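Local coordinates for protein A151R (African swine fever virus Georgia 2007/1, PDB 7CMA) that is a viral non-structural protein that binds zinc and may act as an oxygenase, though its activity is uncertain, at residues P129-F132 / I137-T140. Sequence-based numbering, arbitrary orientation.
Sequences PHIF and IWCT. With ZN (zinc ion), chain C.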
ATOM      1  N   PRO A 129     -24.198  10.392 -13.593  1.00 44.01           N
ATOM      2  CA  PRO A 129     -23.074   9.697 -12.964  1.00 44.67           C
ATOM      3  C   PRO A 129     -23.172   8.158 -12.983  1.00 42.35           C
ATOM      4  O   PRO A 129     -22.159   7.524 -12.863  1.00 34.91           O
ATOM      5  CB  PRO A 129     -23.118  10.225 -11.525  1.00 43.95           C
ATOM      6  CG  PRO A 129     -24.582  10.540 -11.296  1.00 51.21           C
ATOM      7  CD  PRO A 129     -25.059  11.086 -12.624  1.00 43.75           C
ATOM      8  N   HIS A 130     -24.379   7.601 -13.134  1.00 40.66           N
ATOM      9  CA  HIS A 130     -24.684   6.203 -12.714  1.00 43.40           C
ATOM     10  C   HIS A 130     -23.823   5.201 -13.500  1.00 41.68           C
ATOM     11  O   HIS A 130     -23.403   4.193 -12.898  1.00 36.57           O
ATOM     12  CB  HIS A 130     -26.181   5.912 -12.852  1.00 46.32           C
ATOM     13  CG  HIS A 130     -27.042   6.917 -12.171  1.00 46.67           C
ATOM     14  ND1 HIS A 130     -27.462   6.766 -10.861  1.00 52.64           N
ATOM     15  CD2 HIS A 130     -27.485   8.128 -12.574  1.00 44.83           C
ATOM     16  CE1 HIS A 130     -28.167   7.822 -10.508  1.00 40.55           C
ATOM     17  NE2 HIS A 130     -28.172   8.680 -11.531  1.00 39.97           N
ATOM     18  N   ILE A 131     -23.489   5.516 -14.757  1.00 39.05           N
ATOM     19  CA  ILE A 131     -22.780   4.574 -15.675  1.00 41.42           C
ATOM     20  C   ILE A 131     -21.339   4.358 -15.183  1.00 36.78           C
ATOM     21  O   ILE A 131     -20.717   3.375 -15.608  1.00 34.44           O
ATOM     22  CB  ILE A 131     -22.826   5.084 -17.129  1.00 45.79           C
ATOM     23  CG1 ILE A 131     -22.267   4.044 -18.105  1.00 42.69           C
ATOM     24  CG2 ILE A 131     -22.121   6.428 -17.258  1.00 48.31           C
ATOM     25  CD1 ILE A 131     -22.292   4.475 -19.559  1.00 52.62           C
ATOM     26  N   PHE A 132     -20.838   5.230 -14.305  1.00 40.37           N
ATOM     27  CA  PHE A 132     -19.439   5.159 -13.807  1.00 39.85           C
ATOM     28  C   PHE A 132     -19.339   4.165 -12.643  1.00 41.29           C
ATOM     29  O   PHE A 132     -18.214   3.808 -12.264  1.00 35.54           O
ATOM     30  CB  PHE A 132     -18.943   6.551 -13.411  1.00 38.08           C
ATOM     31  CG  PHE A 132     -18.662   7.455 -14.579  1.00 33.99           C
ATOM     32  CD1 PHE A 132     -17.492   7.320 -15.309  1.00 36.68           C
ATOM     33  CD2 PHE A 132     -19.640   8.316 -15.054  1.00 35.75           C
ATOM     34  CE1 PHE A 132     -17.251   8.132 -16.406  1.00 35.65           C
ATOM     35  CE2 PHE A 132     -19.411   9.106 -16.167  1.00 36.77           C
ATOM     36  CZ  PHE A 132     -18.216   9.008 -16.844  1.00 36.52           C
ATOM     37  N   ILE A 137     -16.185  -1.007 -17.938  1.00 40.35           N
ATOM     38  CA  ILE A 137     -16.563  -0.609 -19.322  1.00 37.25           C
ATOM     39  C   ILE A 137     -15.791   0.638 -19.744  1.00 42.54           C
ATOM     40  O   ILE A 137     -15.956   1.047 -20.889  1.00 46.03           O
ATOM     41  CB  ILE A 137     -18.085  -0.377 -19.373  1.00 39.89           C
ATOM     42  CG1 ILE A 137     -18.514   0.878 -18.617  1.00 36.96           C
ATOM     43  CG2 ILE A 137     -18.835  -1.601 -18.882  1.00 45.68           C
ATOM     44  CD1 ILE A 137     -19.997   1.114 -18.641  1.00 39.13           C
ATOM     45  N   TRP A 138     -14.937   1.174 -18.875  1.00 45.67           N
ATOM     46  CA  TRP A 138     -14.270   2.474 -19.144  1.00 42.19           C
ATOM     47  C   TRP A 138     -12.851   2.324 -19.698  1.00 44.34           C
ATOM     48  O   TRP A 138     -12.102   1.498 -19.173  1.00 44.04           O
ATOM     49  CB  TRP A 138     -14.355   3.366 -17.902  1.00 42.76           C
ATOM     50  CG  TRP A 138     -15.772   3.740 -17.625  1.00 39.82           C
ATOM     51  CD1 TRP A 138     -16.630   3.152 -16.746  1.00 43.09           C
ATOM     52  CD2 TRP A 138     -16.523   4.752 -18.309  1.00 41.38           C
ATOM     53  NE1 TRP A 138     -17.859   3.743 -16.821  1.00 43.23           N
ATOM     54  CE2 TRP A 138     -17.824   4.726 -17.772  1.00 39.73           C
ATOM     55  CE3 TRP A 138     -16.215   5.688 -19.300  1.00 41.55           C
ATOM     56  CZ2 TRP A 138     -18.817   5.595 -18.206  1.00 39.77           C
ATOM     57  CZ3 TRP A 138     -17.198   6.549 -19.725  1.00 41.06           C
ATOM     58  CH2 TRP A 138     -18.482   6.491 -19.191  1.00 44.13           C
ATOM     59  N   CYS A 139     -12.514   3.115 -20.722  1.00 53.74           N
ATOM     60  CA  CYS A 139     -11.177   3.074 -21.376  1.00 53.63           C
ATOM     61  C   CYS A 139     -10.090   3.443 -20.366  1.00 45.65           C
ATOM     62  O   CYS A 139     -10.182   4.523 -19.795  1.00 48.70           O
ATOM     63  CB  CYS A 139     -11.176   4.019 -22.571  1.00 66.35           C
ATOM     64  SG  CYS A 139      -9.566   4.310 -23.343  1.00 95.90           S
ATOM     65  N   THR A 140      -9.089   2.582 -20.197  1.00 47.37           N
ATOM     66  CA  THR A 140      -8.049   2.798 -19.162  1.00 49.68           C
ATOM     67  C   THR A 140      -7.016   3.818 -19.626  1.00 46.94           C
ATOM     68  O   THR A 140      -6.169   4.195 -18.812  1.00 55.67           O
ATOM     69  CB  THR A 140      -7.342   1.481 -18.856  1.00 52.08           C
ATOM     70  OG1 THR A 140      -6.671   1.067 -20.044  1.00 56.56           O
ATOM     71  CG2 THR A 140      -8.296   0.403 -18.392  1.00 54.29           C
TER
HETATM   72 ZN    ZN C 201     -10.178   6.350 -24.363  1.00 56.32          ZN
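W138 lies flat against F132 in an offset stack, ring centroids 4.1 Å apart and planes only 10° from parallel, one residue before the first cysteine of the CxxC in a zinc site of three cysteines and one histidine. The two rings join a short 3-10 turn, which follows strand 125-127, to the loop carrying the zinc ligand C139. From CB outward, W138 first places CG beside the backbone N and anti to the carbonyl carbon (chi1 -66°), sending the indole toward the turn. On the five-membered ring, NE1 donates to the backbone O of I131 over 3.1 Å. The bond is fairly straight, 160° at the hydrogen, and the oxygen lies in the indole plane, yet NE1 approaches from above the carbonyl plane. CE2, at the ring fusion, lies over CD1 of F132. Next along the six-membered ring, CZ2 has CE1 of F132 over its face and CG2 of I131 at its outer edge, each 3.5 Å away. CH2, at the far end, rests over CZ and CE1 of F132. Bond and stack together fix the rotation of the indole. I101 of strand 99-104 touches I131, F132 and W138, tying them to the three-stranded sheet. One residue on, the chain turns to the metal that H109, C116 and C142 also bind: C139 SG, anti to its own N, meets the zinc ion at 2.4 Å.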